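Long-range contacts in kynurenine formamidase (Bacillus anthracis, PDB 4CO9), which catalyses the zinc-dependent hydrolysis of N-formyl-L-kynurenine to L-kynurenine and formate, the second step in tryptophan degradation by the kynurenine pathway: residues Val79-Ile84 with Asp186-Ala191; Pro127-Asp132 with Pro150-Leu155; Arg112-Gly117 with Val178-Ala183; Gln13-Asp18 with Thr26-Glu31. All coordinates share one frame; numbering follows the deposited sequence.

Overall arrangement
The contacts run from the central sheet, through its connecting loops, to the binuclear zinc site and to a two-stranded arm. Contact 1 joins two strands of the central mixed sheet, and contact 3 continues from it: I84 CG2 lies 3.9 Å from R112 NH2. Contact 3 in turn meets contact 2, where P127 CG is 4.0 Å from T113 CB, and contact 4, through V178 CG2 and Q13 CG at 3.6 Å. Contact 2 is nearest the catalytic metals, the side chain of S151 lying about 4 Å from a zinc ion. Contact 4, its centre about 26 Å from that of contact 1, belongs to a projecting arm. Both of these touch the second subunit of the homodimer.

Contact 1. Residues Val79-Ile84 with Asp186-Ala191; sequences VGPTRI and DYELIA
R83 and D186 slant across one another on one face of a strand pair. NE of R83 donates to OD1 of D186 at 2.6 Å in a salt bridge; OD1 lies in the guanidinium plane and is met on its syn side. Carboxylate and guanidinium are turned 50° apart, and the bond uses NE alone. Bends at chi2 (94°) and chi3 curl the arginine chain so that its NE edge meets the acid, while NH1 bonds to the carbonyl O of H102. Farther along this face V79 and I190 lie side by side, with 4.2 Å between V79 CG1 and I190 CG1; W8 of the second subunit packs on V79, and I190 of that subunit on I190. The backbones form an antiparallel ladder between strands 81-86 and 185-190, neighbours within the mixed sheet. T82 and Y187 exchange two N-H...O bonds, as do G80 and L189, with L189 N reaching G80 O at 2.8 Å just where the chain turns a corner. Y187, on the other face with T82 and L189, is crossed by I84 at about a right angle. I84 CD1 comes obliquely to the phenol, 3.6 Å from Y187 CE1, and I208 of strand 207-210 packs on both; Y187 OH bonds to A183 O.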
loop_
_atom_site.group_PDB
_atom_site.type_symbol
_atom_site.label_atom_id
_atom_site.label_comp_id
_atom_site.label_asym_id
_atom_site.label_seq_id
_atom_site.Cartn_x
_atom_site.Cartn_y
_atom_site.Cartn_z
ATOM N N VAL C 79 5.648 2.429 9.885
ATOM C CA VAL C 79 5.142 1.302 10.651
ATOM C C VAL C 79 5.593 1.440 12.097
ATOM O O VAL C 79 6.790 1.525 12.363
ATOM C CB VAL C 79 5.672 -0.044 10.114
ATOM C CG1 VAL C 79 5.031 -1.205 10.868
ATOM C CG2 VAL C 79 5.391 -0.179 8.619
ATOM N N GLY C 80 4.650 1.391 13.030
ATOM C CA GLY C 80 5.010 1.355 14.443
ATOM C C GLY C 80 4.040 2.095 15.339
ATOM O O GLY C 80 2.980 2.536 14.882
ATOM N N PRO C 81 4.394 2.217 16.633
ATOM C CA PRO C 81 3.528 2.838 17.624
ATOM C C PRO C 81 3.087 4.222 17.197
ATOM O O PRO C 81 3.886 4.986 16.650
ATOM C CB PRO C 81 4.421 2.909 18.874
ATOM C CG PRO C 81 5.334 1.749 18.723
ATOM C CD PRO C 81 5.628 1.684 17.248
ATOM N N THR C 82 1.818 4.513 17.435
ATOM C CA THR C 82 1.226 5.792 17.084
ATOM C C THR C 82 0.266 6.195 18.174
ATOM O O THR C 82 -0.333 5.348 18.833
ATOM C CB THR C 82 0.422 5.844 15.740
ATOM O OG1 THR C 82 0.175 7.208 15.362
ATOM C CG2 THR C 82 -0.934 5.191 15.855
ATOM N N ARG C 83 0.156 7.500 18.383
ATOM C CA ARG C 83 -0.819 8.049 19.291
ATOM C C ARG C 83 -1.848 8.822 18.487
ATOM O O ARG C 83 -1.494 9.527 17.549
ATOM C CB ARG C 83 -0.144 8.979 20.302
ATOM C CG ARG C 83 -1.184 9.677 21.144
ATOM C CD ARG C 83 -1.527 9.030 22.474
ATOM N NE ARG C 83 -0.387 8.493 23.217
ATOM C CZ ARG C 83 0.330 9.184 24.095
ATOM N NH1 ARG C 83 0.047 10.457 24.350
ATOM N NH2 ARG C 83 1.331 8.592 24.736
ATOM N N ILE C 84 -3.115 8.695 18.865
ATOM C CA ILE C 84 -4.197 9.436 18.239
ATOM C C ILE C 84 -4.845 10.391 19.244
ATOM O O ILE C 84 -5.182 9.983 20.361
ATOM C CB ILE C 84 -5.262 8.478 17.691
ATOM C CG1 ILE C 84 -4.592 7.471 16.738
ATOM C CG2 ILE C 84 -6.383 9.246 17.014
ATOM C CD1 ILE C 84 -5.551 6.542 16.039
ATOM N N ASP C 186 -3.437 4.785 22.050
ATOM C CA ASP C 186 -2.245 4.205 21.495
ATOM C C ASP C 186 -2.545 3.010 20.618
ATOM O O ASP C 186 -3.347 2.142 20.969
ATOM C CB ASP C 186 -1.286 3.803 22.605
ATOM C CG ASP C 186 -0.599 5.001 23.223
ATOM O OD1 ASP C 186 -0.376 6.020 22.519
ATOM O OD2 ASP C 186 -0.267 4.915 24.406
ATOM N N TYR C 187 -1.875 2.978 19.475
ATOM C CA TYR C 187 -2.070 1.944 18.497
ATOM C C TYR C 187 -0.742 1.625 17.856
ATOM O O TYR C 187 0.250 2.336 18.054
ATOM C CB TYR C 187 -3.012 2.435 17.402
ATOM C CG TYR C 187 -4.403 2.771 17.848
ATOM C CD1 TYR C 187 -4.693 4.003 18.440
ATOM C CD2 TYR C 187 -5.447 1.880 17.642
ATOM C CE1 TYR C 187 -5.982 4.317 18.822
ATOM C CE2 TYR C 187 -6.732 2.179 18.030
ATOM C CZ TYR C 187 -7.000 3.395 18.609
ATOM O OH TYR C 187 -8.286 3.668 19.003
ATOM N N GLU C 188 -0.727 0.552 17.079
ATOM C CA GLU C 188 0.310 0.339 16.090
ATOM C C GLU C 188 -0.268 0.781 14.753
ATOM O O GLU C 188 -1.419 0.480 14.452
ATOM C CB GLU C 188 0.737 -1.129 16.067
ATOM C CG GLU C 188 1.558 -1.522 17.296
ATOM C CD GLU C 188 3.040 -1.277 17.128
ATOM O OE1 GLU C 188 3.419 -0.646 16.142
ATOM O OE2 GLU C 188 3.832 -1.664 18.009
ATOM N N LEU C 189 0.510 1.548 13.993
ATOM C CA LEU C 189 0.085 2.069 12.683
ATOM C C LEU C 189 0.862 1.365 11.582
ATOM O O LEU C 189 2.041 1.067 11.742
ATOM C CB LEU C 189 0.372 3.571 12.575
ATOM C CG LEU C 189 0.167 4.277 11.225
ATOM C CD1 LEU C 189 -1.290 4.280 10.789
ATOM C CD2 LEU C 189 0.683 5.712 11.308
ATOM N N ILE C 190 0.182 1.101 10.472
ATOM C CA ILE C 190 0.829 0.753 9.209
ATOM C C ILE C 190 0.276 1.698 8.146
ATOM O O ILE C 190 -0.943 1.804 7.973
ATOM C CB ILE C 190 0.527 -0.689 8.777
ATOM C CG1 ILE C 190 0.983 -1.686 9.860
ATOM C CG2 ILE C 190 1.211 -0.997 7.449
ATOM C CD1 ILE C 190 0.451 -3.085 9.649
ATOM N N ALA C 191 1.166 2.365 7.421
ATOM C CA ALA C 191 0.749 3.266 6.346
ATOM C C ALA C 191 1.838 3.401 5.283
ATOM O O ALA C 191 2.411 4.468 5.091
ATOM C CB ALA C 191 0.374 4.619 6.917
#

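Contact 2. Residues Pro127-Asp132 with Pro150-Leu155; sequences PHLRAD and PSVDPL
H128 and L129 grip the loop 150-155 where an ST turn shapes it, S151 OG accepting from D153 N at 3.1 Å. In the first shell CG of P154 sits over one face of the H128 imidazole, 3.9 Å from the centroid of the H128 ring, a CH-pi contact displaced toward the rim. The histidine presents that face because its CG sits between the backbone N and the carbonyl carbon (chi1 59°). Next along the strand, L129 N donates an almost straight bond to V152 O, and the two side chains slant past each other with L129 CD1 3.7 Å from V152 CG1. Two waters flank this direct bond. One donates to P127 O and S151 O, the other to L129 O and D153 OD1.

Behind this shell, strand 92-93 pairs with 128-129, and helix 161-168 packs against V152. D153 is one link to the catalytic centre, since H163 ligates the second zinc ion. One carboxylate oxygen of D153 is held by the backbone N of A162, while the other, OD2, is hydrogen-bonded to ND1 of H163, which probably helps fix the rotation of that imidazole.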
loop_
_atom_site.group_PDB
_atom_site.type_symbol
_atom_site.label_atom_id
_atom_site.label_comp_id
_atom_site.label_asym_id
_atom_site.label_seq_id
_atom_site.Cartn_x
_atom_site.Cartn_y
_atom_site.Cartn_z
ATOM N N PRO C 127 -8.888 22.830 8.839
ATOM C CA PRO C 127 -7.918 23.294 9.815
ATOM C C PRO C 127 -6.530 22.944 9.333
ATOM O O PRO C 127 -6.299 21.814 8.926
ATOM C CB PRO C 127 -8.263 22.491 11.076
ATOM C CG PRO C 127 -9.602 21.901 10.819
ATOM C CD PRO C 127 -9.630 21.668 9.343
ATOM N N HIS C 128 -5.611 23.898 9.374
ATOM C CA HIS C 128 -4.242 23.639 8.947
ATOM C C HIS C 128 -3.342 23.521 10.172
ATOM O O HIS C 128 -3.761 23.833 11.280
ATOM C CB HIS C 128 -3.753 24.740 8.019
ATOM C CG HIS C 128 -3.780 26.103 8.635
ATOM N ND1 HIS C 128 -4.920 26.876 8.678
ATOM C CD2 HIS C 128 -2.806 26.831 9.230
ATOM C CE1 HIS C 128 -4.643 28.030 9.259
ATOM N NE2 HIS C 128 -3.372 28.023 9.613
ATOM N N LEU C 129 -2.115 23.074 9.949
ATOM C CA LEU C 129 -1.086 23.033 10.972
ATOM C C LEU C 129 -0.194 24.261 10.830
ATOM O O LEU C 129 0.191 24.631 9.722
ATOM C CB LEU C 129 -0.229 21.776 10.820
ATOM C CG LEU C 129 -1.000 20.465 10.664
ATOM C CD1 LEU C 129 -0.023 19.305 10.681
ATOM C CD2 LEU C 129 -2.053 20.305 11.757
ATOM N N ARG C 130 0.114 24.906 11.942
ATOM C CA ARG C 130 0.985 26.072 11.915
ATOM C C ARG C 130 2.435 25.624 11.958
ATOM O O ARG C 130 2.750 24.591 12.544
ATOM C CB ARG C 130 0.645 27.008 13.078
ATOM C CG ARG C 130 -0.790 27.513 13.038
ATOM C CD ARG C 130 -0.978 28.762 13.879
ATOM N NE ARG C 130 -0.654 28.520 15.283
ATOM C CZ ARG C 130 -1.466 27.934 16.157
ATOM N NH1 ARG C 130 -2.672 27.510 15.800
ATOM N NH2 ARG C 130 -1.060 27.763 17.410
ATOM N N ALA C 131 3.323 26.416 11.365
ATOM C CA ALA C 131 4.737 26.044 11.230
ATOM C C ALA C 131 5.439 25.699 12.545
ATOM O O ALA C 131 6.285 24.802 12.586
ATOM C CB ALA C 131 5.513 27.142 10.516
ATOM N N ASP C 132 5.085 26.389 13.621
ATOM C CA ASP C 132 5.738 26.139 14.918
ATOM C C ASP C 132 5.456 24.747 15.503
ATOM O O ASP C 132 6.034 24.364 16.521
ATOM C CB ASP C 132 5.409 27.250 15.932
ATOM C CG ASP C 132 3.968 27.210 16.455
ATOM O OD1 ASP C 132 3.185 26.285 16.153
ATOM O OD2 ASP C 132 3.620 28.132 17.223
ATOM N N PRO C 150 -7.298 16.683 3.700
ATOM C CA PRO C 150 -6.393 16.467 2.545
ATOM C C PRO C 150 -5.045 17.150 2.616
ATOM O O PRO C 150 -4.172 16.835 1.812
ATOM C CB PRO C 150 -7.177 17.048 1.368
ATOM C CG PRO C 150 -8.593 17.034 1.803
ATOM C CD PRO C 150 -8.572 17.288 3.278
ATOM N N SER C 151 -4.879 18.092 3.534
ATOM C CA SER C 151 -3.648 18.846 3.599
ATOM C C SER C 151 -3.280 19.259 5.021
ATOM O O SER C 151 -4.145 19.359 5.895
ATOM C CB SER C 151 -3.750 20.085 2.723
ATOM O OG SER C 151 -2.467 20.681 2.560
ATOM N N VAL C 152 -1.987 19.477 5.229
ATOM C CA VAL C 152 -1.485 20.096 6.468
ATOM C C VAL C 152 -1.390 21.624 6.345
ATOM O O VAL C 152 -1.165 22.304 7.343
ATOM C CB VAL C 152 -0.116 19.527 6.897
ATOM C CG1 VAL C 152 -0.236 18.042 7.207
ATOM C CG2 VAL C 152 0.955 19.788 5.845
ATOM N N ASP C 153 -1.553 22.155 5.131
ATOM C CA ASP C 153 -1.575 23.600 4.888
ATOM C C ASP C 153 -2.948 24.025 4.387
ATOM O O ASP C 153 -3.744 23.178 3.927
ATOM C CB ASP C 153 -0.535 23.981 3.842
ATOM C CG ASP C 153 0.850 24.105 4.421
ATOM O OD1 ASP C 153 1.050 24.967 5.299
ATOM O OD2 ASP C 153 1.741 23.346 3.998
ATOM N N PRO C 154 -3.246 25.337 4.457
ATOM C CA PRO C 154 -4.539 25.778 3.942
ATOM C C PRO C 154 -4.681 25.412 2.467
ATOM O O PRO C 154 -3.690 25.401 1.730
ATOM C CB PRO C 154 -4.504 27.302 4.133
ATOM C CG PRO C 154 -3.511 27.525 5.226
ATOM C CD PRO C 154 -2.476 26.454 5.024
ATOM N N LEU C 155 -5.908 25.141 2.050
ATOM C CA LEU C 155 -6.164 24.644 0.697
ATOM C C LEU C 155 -5.730 25.617 -0.406
ATOM O O LEU C 155 -5.355 25.189 -1.494
ATOM C CB LEU C 155 -7.646 24.311 0.533
ATOM C CG LEU C 155 -8.205 23.259 1.492
ATOM C CD1 LEU C 155 -9.699 23.094 1.250
ATOM C CD2 LEU C 155 -7.478 21.929 1.357
HETATM O O HOH W 1 -4.277 19.891 8.595
HETATM O O HOH W 2 -0.086 25.959 7.405
#

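Contact 3. Residues Arg112-Gly117 with Val178-Ala183; sequences RTSSHG and VLDHVA
The guanidinium of R112 meets the 178-183 loop along its edge. L179 O lies essentially in its plane, 3.0 Å from R112 NE. R112 NH2 reaches V182 O at 2.6 Å, although this acceptor is tilted 28° from the plane and the bond is less straight. The carboxylate of D180, turned 45° against the guanidinium, is not a salt-bridge partner: D180 OD1 stays 4.5 Å from R112 NE and instead accepts from S114 OG at 2.9 Å, on its syn side. The R112 chain is extended through its first two torsions and then bent at chi3 (-58°), which swings the NE edge toward the carbonyls. Along the way R112 CG passes L179 CB at 3.9 Å, and L179 CD1 touches the arginine backbone.

What R112 grasps is a type I beta turn running from L179 to V182. The closing bond, V182 N to L179 O, measures 3.2 Å and reaches that oxygen from the face opposite to R112 NE, so two donors hold one carbonyl. The turn lies on the route from strand 172-175 into strand 185-190, whereas R112 ends strand 108-112 and leads into an ST turn, with T113 OG1 accepting from S115 N. A second tier of acids surrounds these groups. D184 and D86 both form salt bridges with R112 NH1, which probably offsets the charge of the buried arginine; D148 binds T113 OG1 and S114 N, which probably helps set the bend that presents the S114 hydroxyl to D180.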
loop_
_atom_site.group_PDB
_atom_site.type_symbol
_atom_site.label_atom_id
_atom_site.label_comp_id
_atom_site.label_asym_id
_atom_site.label_seq_id
_atom_site.Cartn_x
_atom_site.Cartn_y
_atom_site.Cartn_z
ATOM N N ARG C 112 -7.136 13.919 14.870
ATOM C CA ARG C 112 -8.538 13.921 14.494
ATOM C C ARG C 112 -9.094 15.342 14.587
ATOM O O ARG C 112 -9.304 15.857 15.685
ATOM C CB ARG C 112 -9.373 12.990 15.395
ATOM C CG ARG C 112 -10.770 12.733 14.845
ATOM C CD ARG C 112 -11.754 12.083 15.825
ATOM N NE ARG C 112 -11.286 10.798 16.347
ATOM C CZ ARG C 112 -10.571 10.667 17.457
ATOM N NH1 ARG C 112 -10.268 11.733 18.208
ATOM N NH2 ARG C 112 -10.165 9.469 17.831
ATOM N N THR C 113 -9.282 15.984 13.440
ATOM C CA THR C 113 -9.938 17.292 13.396
ATOM C C THR C 113 -11.448 17.128 13.322
ATOM O O THR C 113 -12.177 18.014 13.739
ATOM C CB THR C 113 -9.492 18.148 12.187
ATOM O OG1 THR C 113 -10.043 17.607 10.983
ATOM C CG2 THR C 113 -7.978 18.235 12.086
ATOM N N SER C 114 -11.902 16.000 12.781
ATOM C CA SER C 114 -13.315 15.751 12.508
ATOM C C SER C 114 -13.950 16.906 11.747
ATOM O O SER C 114 -15.132 17.192 11.925
ATOM C CB SER C 114 -14.090 15.488 13.806
ATOM O OG SER C 114 -13.547 14.369 14.504
ATOM N N SER C 115 -13.161 17.580 10.914
ATOM C CA SER C 115 -13.618 18.800 10.247
ATOM C C SER C 115 -14.379 18.502 8.961
ATOM O O SER C 115 -15.270 19.260 8.578
ATOM C CB SER C 115 -12.468 19.737 9.978
ATOM O OG SER C 115 -12.919 20.876 9.264
ATOM N N HIS C 116 -14.037 17.405 8.291
ATOM C CA HIS C 116 -14.624 17.119 6.988
ATOM C C HIS C 116 -15.249 15.725 6.984
ATOM O O HIS C 116 -16.450 15.588 7.224
ATOM C CB HIS C 116 -13.583 17.303 5.875
ATOM C CG HIS C 116 -14.147 17.146 4.497
ATOM N ND1 HIS C 116 -15.137 17.968 3.996
ATOM C CD2 HIS C 116 -13.854 16.266 3.511
ATOM C CE1 HIS C 116 -15.438 17.590 2.766
ATOM N NE2 HIS C 116 -14.677 16.557 2.451
ATOM N N GLY C 117 -14.443 14.691 6.743
ATOM C CA GLY C 117 -14.931 13.315 6.822
ATOM C C GLY C 117 -15.858 12.852 5.703
ATOM O O GLY C 117 -16.493 11.816 5.837
ATOM N N VAL C 178 -9.000 8.303 8.141
ATOM C CA VAL C 178 -10.388 8.286 8.595
ATOM C C VAL C 178 -10.394 7.858 10.051
ATOM O O VAL C 178 -10.041 6.723 10.365
ATOM C CB VAL C 178 -11.200 7.269 7.791
ATOM C CG1 VAL C 178 -12.664 7.293 8.211
ATOM C CG2 VAL C 178 -11.050 7.541 6.304
ATOM N N LEU C 179 -10.764 8.779 10.939
ATOM C CA LEU C 179 -10.598 8.552 12.364
ATOM C C LEU C 179 -11.873 8.685 13.204
ATOM O O LEU C 179 -11.813 8.534 14.413
ATOM C CB LEU C 179 -9.536 9.520 12.914
ATOM C CG LEU C 179 -8.129 9.449 12.328
ATOM C CD1 LEU C 179 -7.261 10.527 12.961
ATOM C CD2 LEU C 179 -7.504 8.074 12.511
ATOM N N ASP C 180 -13.021 8.949 12.596
ATOM C CA ASP C 180 -14.230 9.161 13.411
ATOM C C ASP C 180 -14.740 7.876 14.089
ATOM O O ASP C 180 -15.405 7.954 15.109
ATOM C CB ASP C 180 -15.319 9.897 12.630
ATOM C CG ASP C 180 -15.178 11.424 12.722
ATOM O OD1 ASP C 180 -14.064 11.942 13.011
ATOM O OD2 ASP C 180 -16.199 12.110 12.512
ATOM N N HIS C 181 -14.334 6.715 13.578
ATOM C CA HIS C 181 -14.738 5.433 14.135
ATOM C C HIS C 181 -13.712 4.840 15.111
ATOM O O HIS C 181 -13.877 3.722 15.552
ATOM C CB HIS C 181 -15.045 4.429 13.022
ATOM C CG HIS C 181 -13.867 4.092 12.159
ATOM N ND1 HIS C 181 -13.348 4.970 11.231
ATOM C CD2 HIS C 181 -13.109 2.972 12.079
ATOM C CE1 HIS C 181 -12.311 4.417 10.633
ATOM N NE2 HIS C 181 -12.148 3.200 11.121
ATOM N N VAL C 182 -12.664 5.583 15.450
ATOM C CA VAL C 182 -11.656 5.083 16.371
ATOM C C VAL C 182 -11.460 6.026 17.552
ATOM O O VAL C 182 -11.538 7.251 17.433
ATOM C CB VAL C 182 -10.299 4.806 15.669
ATOM C CG1 VAL C 182 -10.507 3.934 14.443
ATOM C CG2 VAL C 182 -9.590 6.091 15.298
ATOM N N ALA C 183 -11.178 5.430 18.697
ATOM C CA ALA C 183 -11.003 6.180 19.925
ATOM C C ALA C 183 -9.596 6.734 20.009
ATOM O O ALA C 183 -8.655 6.202 19.387
ATOM C CB ALA C 183 -11.285 5.275 21.119
#

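Contact 4. Residues Gln13-Asp18 with Thr26-Glu31; sequences QPLNND and TPFSYE
N17 and F28 carry the join between the loop 13-18 and the start of strand 29-34, one by polar bonds and the other by its ring. Among the hydrogen bonds, OD1 of N17 accepts from Y30 N at 3.0 Å, with the donor in the carbonyl plane on a lone pair. The other end of the same carboxamide, ND2, points at E31 OE2, but the glutamate has two deposited conformers, which makes that bond doubtful. CG of N17 stands anti to its carbonyl carbon (chi1 -67°), which carries the amide across to the strand. A water adds a third link, donating to N17 O and F28 O, and an Asx turn, D18 N to N16 OD1 at 3.0 Å, bends the loop just here.

The ring of F28 supplies the packing, against both carbon and polar atoms. L15 CB comes within 3.9 Å of F28 CE2, while N16 N stands 3.7 Å above the plane of the F28 ring, displaced toward its rim; this buried N-H has no hydrogen-bond partner in the model. N16 O presses on F28 CD1 at 3.2 Å, and N17 OD1 lies at the ring edge. L47 and M49 of strand 44-50 also touch the phenylalanine.

S197, D200 and L196 of the second subunit extend the contact, the first two bonding to N16 ND2 and Y30 OH, the third packing on F28. The loop packs against the start of strand 29-34, which pairs with strand 44-50 in the antiparallel two-stranded arm, one of the places where the two subunits of this cyclase-superfamily homodimer meet.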
loop_
_atom_site.group_PDB
_atom_site.type_symbol
_atom_site.label_atom_id
_atom_site.label_comp_id
_atom_site.label_asym_id
_atom_site.label_seq_id
_atom_site.Cartn_x
_atom_site.Cartn_y
_atom_site.Cartn_z
ATOM N N GLN C 13 -9.623 5.848 3.264
ATOM C CA GLN C 13 -10.791 6.209 2.464
ATOM C C GLN C 13 -10.986 5.225 1.303
ATOM O O GLN C 13 -10.040 4.918 0.597
ATOM C CB GLN C 13 -10.635 7.626 1.916
ATOM C CG GLN C 13 -10.646 8.715 2.972
ATOM C CD GLN C 13 -10.588 10.113 2.409
ATOM O OE1 GLN C 13 -10.224 10.323 1.258
ATOM N NE2 GLN C 13 -10.956 11.093 3.226
ATOM N N PRO C 14 -12.226 4.757 1.083
ATOM C CA PRO C 14 -12.441 3.877 -0.056
ATOM C C PRO C 14 -12.125 4.585 -1.364
ATOM O O PRO C 14 -12.533 5.738 -1.556
ATOM C CB PRO C 14 -13.933 3.535 0.026
ATOM C CG PRO C 14 -14.285 3.712 1.455
ATOM C CD PRO C 14 -13.429 4.864 1.936
ATOM N N LEU C 15 -11.387 3.897 -2.226
ATOM C CA LEU C 15 -10.989 4.411 -3.514
ATOM C C LEU C 15 -11.938 3.869 -4.576
ATOM O O LEU C 15 -11.991 2.670 -4.820
ATOM C CB LEU C 15 -9.556 4.004 -3.838
ATOM C CG LEU C 15 -8.443 4.667 -3.013
ATOM C CD1 LEU C 15 -7.116 3.981 -3.339
ATOM C CD2 LEU C 15 -8.344 6.164 -3.297
ATOM N N ASN C 16 -12.675 4.776 -5.195
ATOM C CA ASN C 16 -13.594 4.448 -6.271
ATOM C C ASN C 16 -13.868 5.720 -7.081
ATOM O O ASN C 16 -13.416 6.821 -6.718
ATOM C CB ASN C 16 -14.876 3.843 -5.731
ATOM C CG ASN C 16 -15.540 4.728 -4.693
ATOM O OD1 ASN C 16 -15.857 5.900 -4.957
ATOM N ND2 ASN C 16 -15.712 4.197 -3.500
ATOM N N ASN C 17 -14.615 5.570 -8.167
ATOM C CA ASN C 17 -14.833 6.676 -9.083
ATOM C C ASN C 17 -15.571 7.865 -8.469
ATOM O O ASN C 17 -15.553 8.938 -9.054
ATOM C CB ASN C 17 -15.543 6.195 -10.355
ATOM C CG ASN C 17 -14.676 5.269 -11.214
ATOM O OD1 ASN C 17 -13.580 4.876 -10.846
ATOM N ND2 ASN C 17 -15.193 4.909 -12.374
ATOM N N ASP C 18 -16.205 7.684 -7.307
ATOM C CA ASP C 18 -16.885 8.774 -6.619
ATOM C C ASP C 18 -16.014 9.592 -5.670
ATOM O O ASP C 18 -16.480 10.593 -5.131
ATOM C CB ASP C 18 -18.079 8.223 -5.824
ATOM C CG ASP C 18 -19.112 7.537 -6.713
ATOM O OD1 ASP C 18 -19.296 7.974 -7.862
ATOM O OD2 ASP C 18 -19.733 6.565 -6.243
ATOM N N THR C 26 -6.294 14.901 -11.630
ATOM C CA THR C 26 -6.757 13.704 -12.307
ATOM C C THR C 26 -7.931 13.069 -11.562
ATOM O O THR C 26 -7.779 12.725 -10.405
ATOM C CB THR C 26 -5.627 12.648 -12.368
ATOM O OG1 THR C 26 -4.466 13.218 -12.961
ATOM C CG2 THR C 26 -6.054 11.442 -13.166
ATOM N N PRO C 27 -9.101 12.905 -12.221
ATOM C CA PRO C 27 -10.162 12.162 -11.565
ATOM C C PRO C 27 -9.786 10.700 -11.344
ATOM O O PRO C 27 -9.065 10.122 -12.151
ATOM C CB PRO C 27 -11.342 12.257 -12.551
ATOM C CG PRO C 27 -11.008 13.370 -13.459
ATOM C CD PRO C 27 -9.511 13.340 -13.568
ATOM N N PHE C 28 -10.249 10.117 -10.249
ATOM C CA PHE C 28 -9.964 8.716 -9.986
ATOM C C PHE C 28 -10.726 7.843 -10.977
ATOM O O PHE C 28 -11.893 8.073 -11.211
ATOM C CB PHE C 28 -10.376 8.303 -8.578
ATOM C CG PHE C 28 -10.114 6.841 -8.293
ATOM C CD1 PHE C 28 -11.025 5.838 -8.655
ATOM C CD2 PHE C 28 -8.923 6.465 -7.692
ATOM C CE1 PHE C 28 -10.743 4.505 -8.406
ATOM C CE2 PHE C 28 -8.637 5.138 -7.443
ATOM C CZ PHE C 28 -9.554 4.153 -7.787
ATOM N N SER C 29 -10.054 6.841 -11.517
ATOM C CA SER C 29 -10.670 5.914 -12.449
ATOM C C SER C 29 -10.188 4.484 -12.224
ATOM O O SER C 29 -9.011 4.215 -12.410
ATOM C CB SER C 29 -10.313 6.364 -13.882
ATOM O OG SER C 29 -10.738 5.414 -14.811
ATOM N N TYR C 30 -11.089 3.586 -11.823
ATOM C CA TYR C 30 -10.861 2.159 -12.022
ATOM C C TYR C 30 -11.840 1.658 -13.075
ATOM O O TYR C 30 -13.043 1.886 -12.956
ATOM C CB TYR C 30 -11.005 1.311 -10.739
ATOM C CG TYR C 30 -10.904 -0.151 -11.115
ATOM C CD1 TYR C 30 -9.674 -0.775 -11.255
ATOM C CD2 TYR C 30 -12.036 -0.882 -11.434
ATOM C CE1 TYR C 30 -9.559 -2.096 -11.670
ATOM C CE2 TYR C 30 -11.933 -2.196 -11.857
ATOM C CZ TYR C 30 -10.708 -2.806 -11.975
ATOM O OH TYR C 30 -10.650 -4.124 -12.399
ATOM N N GLU C 31 -11.324 0.992 -14.100
ATOM C CA GLU C 31 -12.179 0.412 -15.142
ATOM C C GLU C 31 -11.703 -0.983 -15.535
ATOM O O GLU C 31 -10.502 -1.245 -15.513
ATOM C CB GLU C 31 -12.374 1.419 -16.339
ATOM C CG GLU C 31 -13.037 2.802 -15.999
ATOM C CD GLU C 31 -14.463 2.731 -15.451
ATOM O OE1 GLU C 31 -15.240 1.809 -15.784
ATOM O OE2 GLU C 31 -14.804 3.633 -14.687
HETATM O O HOH W 3 -13.712 9.982 -10.545
#